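Local atomic coordinates of chitinase A (Cycas revoluta, PDB entry 4MNK), a protein that probably hydrolyses the glycosidic linkages of chitin, as a class V plant chitinase of glycoside hydrolase family 18. Residues F28-Y33 against R153-E158; E56-T61 against V69-S74; Y175-I180 against E222-A227. One frame throughout, in Å; residues are numbered along the deposited sequence.

Contacts 1 and 2 both use the barrel wall. Strands 30-36 and 70-77 are parallel neighbours there, and the backbones of Leu31 and Lys70 meet in a probable hydrogen bond. Contact 1 reaches across the barrel's interior and combines a hydroxyl-to-hydroxyl bond with a light leucine-to-imidazole packing. Contact 2 works on the outer side of the wall, yet all its touching residues are buried; there a helix meets a strand through two threonines and a phenylalanine. Contact 3, partly buried, has no hydrogen bond between its segments: valine, alanine and two rings pack where the start of one helix meets another. Glu158 of contact 1 packs against Tyr175 and Ile180 of contact 3.

Contact 1. Residues F28-Y33 against R153-E158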
ATOM      1  N   PHE A  28       8.736  -8.781   9.324  1.00  6.68           N
ATOM      2  CA  PHE A  28       8.204  -7.422   9.334  1.00  6.58           C
ATOM      3  C   PHE A  28       8.574  -6.669  10.599  1.00  6.57           C
ATOM      4  O   PHE A  28       8.834  -7.272  11.642  1.00  6.80           O
ATOM      5  CB  PHE A  28       6.679  -7.448   9.185  1.00  6.88           C
ATOM      6  CG  PHE A  28       6.215  -8.067   7.903  1.00  6.48           C
ATOM      7  CD1 PHE A  28       6.155  -7.314   6.740  1.00  6.89           C
ATOM      8  CD2 PHE A  28       5.854  -9.413   7.851  1.00  6.80           C
ATOM      9  CE1 PHE A  28       5.735  -7.886   5.544  1.00  7.36           C
ATOM     10  CE2 PHE A  28       5.435  -9.991   6.657  1.00  7.12           C
ATOM     11  CZ  PHE A  28       5.376  -9.226   5.504  1.00  7.24           C
ATOM     12  N   THR A  29       8.594  -5.343  10.490  1.00  6.27           N
ATOM     13  CA  THR A  29       8.696  -4.462  11.650  1.00  6.46           C
ATOM     14  C   THR A  29       7.328  -3.863  11.987  1.00  6.22           C
ATOM     15  O   THR A  29       7.058  -3.539  13.142  1.00  6.16           O
ATOM     16  CB  THR A  29       9.699  -3.314  11.411  1.00  6.58           C
ATOM     17  OG1 THR A  29       9.272  -2.531  10.292  1.00  6.91           O
ATOM     18  CG2 THR A  29      11.101  -3.855  11.145  1.00  7.74           C
ATOM     19  N   HIS A  30       6.475  -3.713  10.972  1.00  5.80           N
ATOM     20  CA  HIS A  30       5.151  -3.105  11.135  1.00  5.94           C
ATOM     21  C   HIS A  30       4.125  -3.826  10.281  1.00  5.85           C
ATOM     22  O   HIS A  30       4.374  -4.112   9.104  1.00  6.20           O
ATOM     23  CB  HIS A  30       5.179  -1.617  10.773  1.00  6.14           C
ATOM     24  CG  HIS A  30       6.086  -0.805  11.645  1.00  6.42           C
ATOM     25  ND1 HIS A  30       7.456  -0.802  11.492  1.00  6.65           N
ATOM     26  CD2 HIS A  30       5.820   0.005  12.696  1.00  7.01           C
ATOM     27  CE1 HIS A  30       7.995  -0.013  12.405  1.00  6.91           C
ATOM     28  NE2 HIS A  30       7.025   0.489  13.148  1.00  7.24           N
ATOM     29  N   LEU A  31       2.979  -4.129  10.884  1.00  5.66           N
ATOM     30  CA  LEU A  31       1.883  -4.782  10.179  1.00  5.72           C
ATOM     31  C   LEU A  31       0.618  -3.951  10.304  1.00  5.61           C
ATOM     32  O   LEU A  31       0.258  -3.509  11.397  1.00  5.83           O
ATOM     33  CB  LEU A  31       1.662  -6.200  10.706  1.00  6.08           C
ATOM     34  CG  LEU A  31       2.735  -7.214  10.313  1.00  6.44           C
ATOM     35  CD1 LEU A  31       2.645  -8.447  11.196  1.00  7.28           C
ATOM     36  CD2 LEU A  31       2.630  -7.580   8.833  1.00  7.33           C
ATOM     37  N   TYR A  32      -0.042  -3.736   9.171  1.00  5.56           N
ATOM     38  CA  TYR A  32      -1.238  -2.914   9.110  1.00  5.82           C
ATOM     39  C   TYR A  32      -2.487  -3.773   8.985  1.00  5.74           C
ATOM     40  O   TYR A  32      -2.508  -4.761   8.240  1.00  5.90           O
ATOM     41  CB  TYR A  32      -1.189  -1.988   7.898  1.00  6.19           C
ATOM     42  CG  TYR A  32      -0.248  -0.800   7.956  1.00  6.78           C
ATOM     43  CD1 TYR A  32       1.113  -0.946   8.239  1.00  7.73           C
ATOM     44  CD2 TYR A  32      -0.718   0.471   7.656  1.00  7.38           C
ATOM     45  CE1 TYR A  32       1.965   0.161   8.256  1.00  7.64           C
ATOM     46  CE2 TYR A  32       0.126   1.568   7.656  1.00  7.79           C
ATOM     47  CZ  TYR A  32       1.458   1.411   7.956  1.00  7.17           C
ATOM     48  OH  TYR A  32       2.277   2.514   7.946  1.00  7.44           O
ATOM     49  N   TYR A  33      -3.525  -3.370   9.711  1.00  5.73           N
ATOM     50  CA  TYR A  33      -4.871  -3.906   9.556  1.00  5.96           C
ATOM     51  C   TYR A  33      -5.619  -3.000   8.581  1.00  5.98           C
ATOM     52  O   TYR A  33      -5.737  -1.798   8.819  1.00  6.03           O
ATOM     53  CB  TYR A  33      -5.568  -3.917  10.917  1.00  6.28           C
ATOM     54  CG  TYR A  33      -6.954  -4.524  10.949  1.00  6.67           C
ATOM     55  CD1 TYR A  33      -7.164  -5.775  11.521  1.00  7.76           C
ATOM     56  CD2 TYR A  33      -8.059  -3.839  10.439  1.00  7.88           C
ATOM     57  CE1 TYR A  33      -8.429  -6.339  11.570  1.00  8.92           C
ATOM     58  CE2 TYR A  33      -9.335  -4.403  10.481  1.00  8.72           C
ATOM     59  CZ  TYR A  33      -9.507  -5.653  11.052  1.00  8.89           C
ATOM     60  OH  TYR A  33     -10.761  -6.225  11.109  1.00 11.15           O
ATOM     61  N   ARG A 153       3.460   8.599  21.548  1.00 13.32           N
ATOM     62  CA  ARG A 153       2.443   9.013  20.589  1.00 12.06           C
ATOM     63  C   ARG A 153       2.198   7.930  19.546  1.00 10.88           C
ATOM     64  O   ARG A 153       3.104   7.179  19.169  1.00 10.53           O
ATOM     65  CB  ARG A 153       2.764  10.370  19.938  1.00 12.44           C
ATOM     66  CG  ARG A 153       3.839  10.369  18.868  1.00 13.33           C
ATOM     67  CD  ARG A 153       3.876  11.714  18.156  1.00 14.64           C
ATOM     68  NE  ARG A 153       4.959  11.794  17.178  1.00 15.75           N
ATOM     69  CZ  ARG A 153       6.179  12.262  17.437  1.00 16.44           C
ATOM     70  NH1 ARG A 153       6.493  12.702  18.651  1.00 16.63           N
ATOM     71  NH2 ARG A 153       7.089  12.289  16.473  1.00 17.01           N
ATOM     72  N   LEU A 154       0.949   7.839  19.112  1.00  9.44           N
ATOM     73  CA  LEU A 154       0.589   6.976  18.003  1.00  8.37           C
ATOM     74  C   LEU A 154       1.406   7.354  16.780  1.00  7.82           C
ATOM     75  O   LEU A 154       1.655   8.538  16.528  1.00  7.33           O
ATOM     76  CB  LEU A 154      -0.900   7.119  17.691  1.00  8.45           C
ATOM     77  CG  LEU A 154      -1.879   6.510  18.695  1.00  8.25           C
ATOM     78  CD1 LEU A 154      -3.284   7.017  18.424  1.00  9.18           C
ATOM     79  CD2 LEU A 154      -1.829   4.984  18.650  1.00  8.21           C
ATOM     80  N   LEU A 155       1.841   6.347  16.032  1.00  7.17           N
ATOM     81  CA  LEU A 155       2.423   6.581  14.722  1.00  6.97           C
ATOM     82  C   LEU A 155       1.331   7.080  13.784  1.00  6.75           C
ATOM     83  O   LEU A 155       0.156   6.766  13.966  1.00  6.80           O
ATOM     84  CB  LEU A 155       3.058   5.307  14.165  1.00  7.18           C
ATOM     85  CG  LEU A 155       4.191   4.659  14.970  1.00  7.57           C
ATOM     86  CD1 LEU A 155       4.510   3.287  14.405  1.00  8.76           C
ATOM     87  CD2 LEU A 155       5.445   5.530  15.005  1.00  9.10           C
ATOM     88  N   LEU A 156       1.724   7.873  12.794  1.00  6.54           N
ATOM     89  CA  LEU A 156       0.800   8.346  11.780  1.00  6.46           C
ATOM     90  C   LEU A 156       1.445   8.233  10.414  1.00  6.12           C
ATOM     91  O   LEU A 156       2.511   8.802  10.169  1.00  6.30           O
ATOM     92  CB  LEU A 156       0.369   9.792  12.050  1.00  6.63           C
ATOM     93  CG  LEU A 156      -0.630  10.375  11.043  1.00  6.97           C
ATOM     94  CD1 LEU A 156      -1.957   9.621  11.067  1.00  7.82           C
ATOM     95  CD2 LEU A 156      -0.840  11.862  11.285  1.00  7.88           C
ATOM     96  N   THR A 157       0.799   7.480   9.531  1.00  5.86           N
ATOM     97  CA  THR A 157       1.269   7.331   8.163  1.00  5.88           C
ATOM     98  C   THR A 157       0.117   7.565   7.196  1.00  5.75           C
ATOM     99  O   THR A 157      -1.040   7.674   7.609  1.00  5.56           O
ATOM    100  CB  THR A 157       1.923   5.936   7.920  1.00  5.85           C
ATOM    101  OG1 THR A 157       0.939   4.899   8.031  1.00  5.93           O
ATOM    102  CG2 THR A 157       3.039   5.677   8.921  1.00  6.48           C
ATOM    103  N   GLU A 158       0.435   7.679   5.913  1.00  5.83           N
ATOM    104  CA  GLU A 158      -0.603   7.720   4.890  1.00  6.17           C
ATOM    105  C   GLU A 158      -0.115   7.075   3.602  1.00  6.15           C
ATOM    106  O   GLU A 158       1.089   7.049   3.326  1.00  6.12           O
ATOM    107  CB  GLU A 158      -1.079   9.153   4.623  1.00  6.42           C
ATOM    108  CG  GLU A 158      -0.169   9.940   3.691  1.00  7.28           C
ATOM    109  CD  GLU A 158      -0.557  11.395   3.546  1.00  8.00           C
ATOM    110  OE1 GLU A 158      -0.238  11.974   2.486  1.00  9.57           O
ATOM    111  OE2 GLU A 158      -1.170  11.959   4.479  1.00  8.94           O
TER
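Tyr32 and Thr157 face each other from two strands that are not neighbours, and a hydroxyl bond bridges the gap. The CA atoms of these two residues lie 10.6 Å apart, so the side chains do all the reaching. Tyr32 OH donates to Thr157 OG1 over 2.7 Å. The acceptor sits at the edge of the phenol, in the plane of the ring, while the two side chains approach from opposite directions. Thr157 OG1 lies between its backbone N and carbonyl carbon (chi1 66°), which turns the oxygen to the phenol. Beside the bond, Thr157 CG2 is in van der Waals contact with the phenol oxygen, 3.4 Å from Tyr32 OH. A second bond, to Asp116 OD1, grips the same threonine oxygen, and Tyr32 OH is also hydrogen-bonded to Asn188 ND2, so both hydroxyls belong to a wider polar network.

The packing part is slighter. Two residues back along both strands, Leu155 CD1 meets the imidazole of His30 obliquely, 3.9 Å from His30 CD2, the two side chains crossing at about a right angle. His30 ND1 is hydrogen-bonded to Thr29 OG1 at 2.8 Å, which helps to fix the ring's rotation; Trp186 meets the ring edge-to-face.

Strands 30-36 and 155-161 are separated in the wall by strands 70-77 and 114-119, so this is packing across the interior of a TIM barrel. Its polar end touches Asp116, the first aspartate of the DxDxE signature of family 18, whose later members Asp118 and Glu120 line the glycan pocket.

Contact 2. Residues E56-T61 against V69-S74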
ATOM      1  N   GLU A  56      -9.451  -6.733  17.402  1.00  6.42           N
ATOM      2  CA  GLU A  56      -8.846  -6.811  18.727  1.00  6.55           C
ATOM      3  C   GLU A  56      -7.730  -7.854  18.789  1.00  6.44           C
ATOM      4  O   GLU A  56      -6.678  -7.613  19.384  1.00  6.55           O
ATOM      5  CB  GLU A  56      -9.907  -7.129  19.784  1.00  6.73           C
ATOM      6  CG  GLU A  56      -9.324  -7.289  21.181  1.00  8.21           C
ATOM      7  CD  GLU A  56     -10.299  -7.831  22.209  1.00  9.57           C
ATOM      8  OE1 GLU A  56      -9.886  -7.930  23.380  1.00 11.45           O
ATOM      9  OE2 GLU A  56     -11.455  -8.158  21.867  1.00  9.76           O
ATOM     10  N   ASP A  57      -7.962  -9.010  18.175  1.00  6.49           N
ATOM     11  CA  ASP A  57      -7.022 -10.121  18.268  1.00  6.76           C
ATOM     12  C   ASP A  57      -5.807  -9.963  17.361  1.00  6.34           C
ATOM     13  O   ASP A  57      -4.796 -10.631  17.563  1.00  6.47           O
ATOM     14  CB  ASP A  57      -7.720 -11.448  17.954  1.00  7.34           C
ATOM     15  CG  ASP A  57      -8.660 -11.907  19.059  1.00  8.77           C
ATOM     16  OD1 ASP A  57      -8.701 -11.283  20.144  1.00 10.13           O
ATOM     17  OD2 ASP A  57      -9.359 -12.915  18.831  1.00 11.07           O
ATOM     18  N   PHE A  58      -5.910  -9.082  16.367  1.00  5.79           N
ATOM     19  CA  PHE A  58      -4.867  -8.920  15.352  1.00  5.72           C
ATOM     20  C   PHE A  58      -3.481  -8.709  15.958  1.00  5.56           C
ATOM     21  O   PHE A  58      -2.539  -9.435  15.636  1.00  5.52           O
ATOM     22  CB  PHE A  58      -5.220  -7.766  14.406  1.00  5.86           C
ATOM     23  CG  PHE A  58      -4.210  -7.545  13.309  1.00  5.69           C
ATOM     24  CD1 PHE A  58      -4.231  -8.330  12.159  1.00  5.80           C
ATOM     25  CD2 PHE A  58      -3.250  -6.541  13.416  1.00  5.98           C
ATOM     26  CE1 PHE A  58      -3.309  -8.129  11.141  1.00  6.15           C
ATOM     27  CE2 PHE A  58      -2.321  -6.333  12.400  1.00  6.47           C
ATOM     28  CZ  PHE A  58      -2.353  -7.127  11.259  1.00  6.21           C
ATOM     29  N   THR A  59      -3.356  -7.711  16.829  1.00  5.27           N
ATOM     30  CA  THR A  59      -2.040  -7.326  17.337  1.00  5.70           C
ATOM     31  C   THR A  59      -1.421  -8.377  18.274  1.00  5.87           C
ATOM     32  O   THR A  59      -0.281  -8.786  18.046  1.00  6.01           O
ATOM     33  CB  THR A  59      -2.041  -5.893  17.926  1.00  5.64           C
ATOM     34  OG1 THR A  59      -2.472  -4.975  16.912  1.00  5.50           O
ATOM     35  CG2 THR A  59      -0.652  -5.499  18.402  1.00  6.09           C
ATOM     36  N   PRO A  60      -2.168  -8.844  19.302  1.00  6.11           N
ATOM     37  CA  PRO A  60      -1.616  -9.938  20.111  1.00  6.35           C
ATOM     38  C   PRO A  60      -1.237 -11.168  19.279  1.00  6.31           C
ATOM     39  O   PRO A  60      -0.221 -11.804  19.557  1.00  6.61           O
ATOM     40  CB  PRO A  60      -2.752 -10.268  21.087  1.00  6.63           C
ATOM     41  CG  PRO A  60      -3.528  -9.005  21.190  1.00  7.32           C
ATOM     42  CD  PRO A  60      -3.468  -8.383  19.829  1.00  6.36           C
ATOM     43  N   THR A  61      -2.027 -11.481  18.253  1.00  6.21           N
ATOM     44  CA  THR A  61      -1.742 -12.638  17.406  1.00  6.25           C
ATOM     45  C   THR A  61      -0.429 -12.489  16.642  1.00  6.00           C
ATOM     46  O   THR A  61       0.431 -13.371  16.711  1.00  6.16           O
ATOM     47  CB  THR A  61      -2.898 -12.943  16.431  1.00  6.45           C
ATOM     48  OG1 THR A  61      -4.020 -13.422  17.176  1.00  7.32           O
ATOM     49  CG2 THR A  61      -2.502 -14.006  15.410  1.00  6.86           C
ATOM     50  N   VAL A  69       7.408  -6.699  16.718  1.00  7.67           N
ATOM     51  CA  VAL A  69       6.590  -6.128  15.641  1.00  7.46           C
ATOM     52  C   VAL A  69       5.546  -5.157  16.203  1.00  7.20           C
ATOM     53  O   VAL A  69       5.000  -5.375  17.286  1.00  7.57           O
ATOM     54  CB  VAL A  69       5.949  -7.229  14.731  1.00  7.30           C
ATOM     55  CG1 VAL A  69       4.678  -7.821  15.347  1.00  8.02           C
ATOM     56  CG2 VAL A  69       5.661  -6.679  13.339  1.00  7.69           C
ATOM     57  N   LYS A  70       5.316  -4.067  15.477  1.00  7.05           N
ATOM     58  CA  LYS A  70       4.295  -3.089  15.843  1.00  7.14           C
ATOM     59  C   LYS A  70       3.184  -3.102  14.805  1.00  6.42           C
ATOM     60  O   LYS A  70       3.364  -3.619  13.703  1.00  6.77           O
ATOM     61  CB  LYS A  70       4.901  -1.690  15.964  1.00  7.72           C
ATOM     62  CG  LYS A  70       5.900  -1.547  17.098  1.00 10.22           C
ATOM     63  CD  LYS A  70       6.357  -0.106  17.252  1.00 13.69           C
ATOM     64  CE  LYS A  70       7.482   0.016  18.272  1.00 15.63           C
ATOM     65  NZ  LYS A  70       7.060  -0.374  19.645  1.00 17.13           N
ATOM     66  N   THR A  71       2.031  -2.547  15.162  1.00  5.92           N
ATOM     67  CA  THR A  71       0.880  -2.561  14.267  1.00  5.65           C
ATOM     68  C   THR A  71       0.261  -1.183  14.099  1.00  5.50           C
ATOM     69  O   THR A  71       0.371  -0.318  14.974  1.00  5.51           O
ATOM     70  CB  THR A  71      -0.208  -3.535  14.747  1.00  5.56           C
ATOM     71  OG1 THR A  71      -0.673  -3.114  16.033  1.00  5.48           O
ATOM     72  CG2 THR A  71       0.323  -4.964  14.817  1.00  5.84           C
ATOM     73  N   LEU A  72      -0.378  -0.987  12.953  1.00  5.28           N
ATOM     74  CA  LEU A  72      -1.151   0.214  12.681  1.00  5.24           C
ATOM     75  C   LEU A  72      -2.480  -0.205  12.085  1.00  5.16           C
ATOM     76  O   LEU A  72      -2.590  -1.267  11.469  1.00  5.25           O
ATOM     77  CB  LEU A  72      -0.416   1.150  11.711  1.00  5.31           C
ATOM     78  CG  LEU A  72       0.878   1.832  12.184  1.00  5.47           C
ATOM     79  CD1 LEU A  72       2.106   0.937  12.022  1.00  6.76           C
ATOM     80  CD2 LEU A  72       1.089   3.155  11.457  1.00  6.41           C
ATOM     81  N   ILE A  73      -3.497   0.618  12.286  1.00  5.13           N
ATOM     82  CA  ILE A  73      -4.779   0.387  11.641  1.00  5.74           C
ATOM     83  C   ILE A  73      -4.995   1.450  10.564  1.00  5.42           C
ATOM     84  O   ILE A  73      -4.861   2.650  10.820  1.00  5.63           O
ATOM     85  CB  ILE A  73      -5.947   0.283  12.665  1.00  6.20           C
ATOM     86  CG1 ILE A  73      -7.269  -0.040  11.958  1.00  6.91           C
ATOM     87  CG2 ILE A  73      -6.034   1.529  13.551  1.00  6.59           C
ATOM     88  CD1 ILE A  73      -8.327  -0.631  12.871  1.00  8.36           C
ATOM     89  N   SER A  74      -5.271   0.987   9.348  1.00  5.69           N
ATOM     90  CA  SER A  74      -5.469   1.869   8.205  1.00  5.89           C
ATOM     91  C   SER A  74      -6.945   2.195   8.024  1.00  5.96           C
ATOM     92  O   SER A  74      -7.801   1.307   8.068  1.00  6.21           O
ATOM     93  CB  SER A  74      -4.891   1.237   6.935  1.00  6.11           C
ATOM     94  OG  SER A  74      -5.018   2.105   5.823  1.00  6.71           O
TER
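Thr71 projects from its strand toward helix 52-63, where Thr59 and Phe58 receive it. Followed outward from CB, its side chain touches the helix at once: Thr71 CB lies 3.4 Å from Thr59 OG1, already in van der Waals contact. From there the side chain forks. The polar branch, Thr71 OG1, sits between its own backbone N and carbonyl carbon (chi1 61°) and meets Thr59 OG1 at 2.7 Å, a hydroxyl-to-hydroxyl hydrogen bond in which either could be the donor. The methyl branch, Thr71 CG2, packs across the contact on Thr59 CG2 at 3.8 Å and on Phe58 CE2, also 3.8 Å away, with the ring approached obliquely. The hydroxyl is spent on Thr59, while the methyl is shared between Thr59 and Phe58.

Phe58 gets there because its CG is anti to the backbone N (chi1 -179°), sending the ring past Thr71 in the opposite direction; Trp10, Pro20 and Phe112 also pack around that ring. With a valine in place of Thr59 the methyl contact could survive, but Thr71 OG1 would probably lose its hydroxyl mate and be left facing a carbon in a buried spot.

Behind the interface the helix is kinked at Pro60, whose N makes no bond to the turn before. The residue after it, Thr61, gives two donors to Asp57 O: its N at 3.0 Å, and its OG1 at 2.9 Å from above the carbonyl plane.

Backbone bonds join strand 70-77 to strand 30-36, and helix 52-63 connects the two. This is the beta-alpha-beta unit of a TIM barrel, and the contact seats its helix on the outside of its second strand.

Contact 3. Residues Y175-I180 against E222-A227; sequences YPVQFI and ESFLAA
Val177 and Ala227 mark the closest passage of the two backbones, their CA atoms 6.7 Å apart. Val177 opens its helix, with Pro176 at the N-cap, and the first turn closes through Ile180 N to Pro176 O at 3.0 Å. Across from it runs helix 217-227, where Ala227 N is bonded to Ser223 O.

Both methyls of Val177 are used. CG1 stands anti to the carbonyl carbon (chi1 -59°), which puts CG2 between the backbone N and that carbon, and the two reach different atoms of Ala227. CG2 rests against the backbone, 3.3 Å from Ala227 O, while CG1 packs on Ala227 CB at 3.9 Å. The same CG1 also comes to the edge of the Phe224 ring, 4.3 Å from its CD2. Phe224's far end runs on to Tyr175, with Phe224 CE2 4.0 Å from Tyr175 CD1. The two ring planes tilt by 37°, an oblique pair. No hydrogen bond links the segments. Tyr175 OH bonds instead to the backbone N of Tyr161, a glycan-pocket residue.

Tyr175 and Phe224 both touch Val160 of strand 155-161. Met128 of helix 125-149 packs against Tyr175, and Leu234 of strand 234-247 against Phe224.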
ATOM      1  N   TYR A 175       1.471  16.628  -3.367  1.00  9.18           N
ATOM      2  CA  TYR A 175       1.658  16.373  -1.945  1.00  8.90           C
ATOM      3  C   TYR A 175       2.605  17.403  -1.338  1.00  8.88           C
ATOM      4  O   TYR A 175       3.708  17.612  -1.855  1.00  8.94           O
ATOM      5  CB  TYR A 175       2.192  14.962  -1.710  1.00  8.57           C
ATOM      6  CG  TYR A 175       1.211  13.865  -2.045  1.00  7.99           C
ATOM      7  CD1 TYR A 175       1.289  13.185  -3.259  1.00  7.87           C
ATOM      8  CD2 TYR A 175       0.206  13.500  -1.147  1.00  7.77           C
ATOM      9  CE1 TYR A 175       0.389  12.171  -3.578  1.00  7.37           C
ATOM     10  CE2 TYR A 175      -0.702  12.487  -1.454  1.00  7.28           C
ATOM     11  CZ  TYR A 175      -0.602  11.822  -2.672  1.00  7.20           C
ATOM     12  OH  TYR A 175      -1.485  10.811  -2.988  1.00  7.17           O
ATOM     13  N   PRO A 176       2.173  18.062  -0.248  1.00  8.78           N
ATOM     14  CA  PRO A 176       3.041  19.038   0.412  1.00  8.73           C
ATOM     15  C   PRO A 176       4.068  18.317   1.289  1.00  8.69           C
ATOM     16  O   PRO A 176       3.756  17.917   2.412  1.00  8.73           O
ATOM     17  CB  PRO A 176       2.060  19.872   1.245  1.00  8.85           C
ATOM     18  CG  PRO A 176       0.907  18.953   1.520  1.00  8.92           C
ATOM     19  CD  PRO A 176       0.834  17.985   0.369  1.00  8.80           C
ATOM     20  N   VAL A 177       5.281  18.146   0.768  1.00  8.79           N
ATOM     21  CA  VAL A 177       6.244  17.229   1.391  1.00  9.09           C
ATOM     22  C   VAL A 177       6.780  17.683   2.747  1.00  8.81           C
ATOM     23  O   VAL A 177       7.009  16.853   3.622  1.00  8.64           O
ATOM     24  CB  VAL A 177       7.410  16.819   0.442  1.00  9.37           C
ATOM     25  CG1 VAL A 177       6.866  16.145  -0.808  1.00  9.66           C
ATOM     26  CG2 VAL A 177       8.290  18.010   0.081  1.00  9.89           C
ATOM     27  N   GLN A 178       6.974  18.990   2.920  1.00  8.61           N
ATOM     28  CA  GLN A 178       7.450  19.523   4.196  1.00  8.44           C
ATOM     29  C   GLN A 178       6.383  19.337   5.280  1.00  8.19           C
ATOM     30  O   GLN A 178       6.687  18.914   6.398  1.00  8.28           O
ATOM     31  CB  GLN A 178       7.840  20.995   4.054  1.00  8.30           C
ATOM     32  CG  GLN A 178       8.499  21.586   5.287  1.00  8.73           C
ATOM     33  CD  GLN A 178       8.557  23.094   5.229  1.00  8.78           C
ATOM     34  OE1 GLN A 178       7.528  23.769   5.247  1.00  8.93           O
ATOM     35  NE2 GLN A 178       9.766  23.632   5.149  1.00  9.65           N
ATOM     36  N   PHE A 179       5.139  19.654   4.927  1.00  8.23           N
ATOM     37  CA  PHE A 179       3.973  19.409   5.777  1.00  8.22           C
ATOM     38  C   PHE A 179       3.915  17.943   6.218  1.00  8.29           C
ATOM     39  O   PHE A 179       3.790  17.643   7.410  1.00  8.41           O
ATOM     40  CB  PHE A 179       2.697  19.789   5.013  1.00  8.29           C
ATOM     41  CG  PHE A 179       1.419  19.424   5.720  1.00  8.22           C
ATOM     42  CD1 PHE A 179       0.756  20.362   6.500  1.00  8.11           C
ATOM     43  CD2 PHE A 179       0.868  18.149   5.593  1.00  8.46           C
ATOM     44  CE1 PHE A 179      -0.427  20.033   7.156  1.00  8.10           C
ATOM     45  CE2 PHE A 179      -0.313  17.814   6.246  1.00  8.47           C
ATOM     46  CZ  PHE A 179      -0.961  18.757   7.027  1.00  8.19           C
ATOM     47  N   ILE A 180       4.014  17.042   5.243  1.00  8.38           N
ATOM     48  CA  ILE A 180       3.951  15.606   5.490  1.00  8.67           C
ATOM     49  C   ILE A 180       5.099  15.133   6.389  1.00  8.80           C
ATOM     50  O   ILE A 180       4.878  14.381   7.342  1.00  8.81           O
ATOM     51  CB  ILE A 180       3.932  14.813   4.161  1.00  8.69           C
ATOM     52  CG1 ILE A 180       2.584  14.986   3.453  1.00  8.97           C
ATOM     53  CG2 ILE A 180       4.225  13.339   4.404  1.00  9.26           C
ATOM     54  CD1 ILE A 180       2.559  14.484   2.017  1.00  9.68           C
ATOM     55  N   GLU A 222      11.919   9.563  -7.233  1.00 11.09           N
ATOM     56  CA  GLU A 222      12.689  10.753  -7.609  1.00 11.54           C
ATOM     57  C   GLU A 222      11.878  12.034  -7.381  1.00 11.33           C
ATOM     58  O   GLU A 222      12.406  13.025  -6.873  1.00 11.56           O
ATOM     59  CB  GLU A 222      13.142  10.679  -9.076  1.00 11.99           C
ATOM     60  CG  GLU A 222      14.226   9.633  -9.385  1.00 13.21           C
ATOM     61  CD  GLU A 222      15.623  10.049  -8.950  1.00 14.56           C
ATOM     62  OE1 GLU A 222      16.448   9.157  -8.650  1.00 15.48           O
ATOM     63  OE2 GLU A 222      15.903  11.264  -8.909  1.00 15.58           O
ATOM     64  N   SER A 223      10.594  12.003  -7.740  1.00 10.74           N
ATOM     65  CA  SER A 223       9.735  13.187  -7.636  1.00 10.37           C
ATOM     66  C   SER A 223       9.512  13.645  -6.197  1.00 10.33           C
ATOM     67  O   SER A 223       9.496  14.844  -5.920  1.00 10.30           O
ATOM     68  CB  SER A 223       8.400  12.976  -8.364  1.00 10.07           C
ATOM     69  OG  SER A 223       7.503  12.156  -7.629  1.00  9.38           O
ATOM     70  N   PHE A 224       9.341  12.694  -5.282  1.00 10.34           N
ATOM     71  CA  PHE A 224       9.207  13.026  -3.865  1.00 10.53           C
ATOM     72  C   PHE A 224      10.502  13.605  -3.297  1.00 11.17           C
ATOM     73  O   PHE A 224      10.477  14.586  -2.554  1.00 11.28           O
ATOM     74  CB  PHE A 224       8.771  11.805  -3.053  1.00 10.16           C
ATOM     75  CG  PHE A 224       7.303  11.497  -3.159  1.00  9.07           C
ATOM     76  CD1 PHE A 224       6.856  10.463  -3.973  1.00  8.69           C
ATOM     77  CD2 PHE A 224       6.367  12.241  -2.444  1.00  8.53           C
ATOM     78  CE1 PHE A 224       5.495  10.174  -4.073  1.00  8.05           C
ATOM     79  CE2 PHE A 224       5.003  11.962  -2.538  1.00  8.34           C
ATOM     80  CZ  PHE A 224       4.568  10.924  -3.354  1.00  8.05           C
ATOM     81  N   LEU A 225      11.627  12.995  -3.662  1.00 11.76           N
ATOM     82  CA  LEU A 225      12.936  13.448  -3.195  1.00 12.43           C
ATOM     83  C   LEU A 225      13.302  14.828  -3.734  1.00 12.66           C
ATOM     84  O   LEU A 225      13.849  15.656  -3.002  1.00 12.75           O
ATOM     85  CB  LEU A 225      14.014  12.419  -3.542  1.00 12.62           C
ATOM     86  CG  LEU A 225      13.865  11.083  -2.805  1.00 13.18           C
ATOM     87  CD1 LEU A 225      14.793  10.036  -3.389  1.00 13.73           C
ATOM     88  CD2 LEU A 225      14.111  11.247  -1.317  1.00 13.81           C
ATOM     89  N   ALA A 226      12.974  15.074  -5.001  1.00 12.61           N
ATOM     90  CA  ALA A 226      13.234  16.368  -5.642  1.00 13.04           C
ATOM     91  C   ALA A 226      12.399  17.487  -5.024  1.00 13.19           C
ATOM     92  O   ALA A 226      12.834  18.641  -4.982  1.00 13.58           O
ATOM     93  CB  ALA A 226      12.983  16.283  -7.136  1.00 13.04           C
ATOM     94  N   ALA A 227      11.202  17.143  -4.551  1.00 13.19           N
ATOM     95  CA  ALA A 227      10.326  18.098  -3.876  1.00 13.11           C
ATOM     96  C   ALA A 227      10.836  18.453  -2.479  1.00 13.11           C
ATOM     97  O   ALA A 227      10.454  19.482  -1.919  1.00 13.23           O
ATOM     98  CB  ALA A 227       8.904  17.561  -3.807  1.00 13.18           C
TER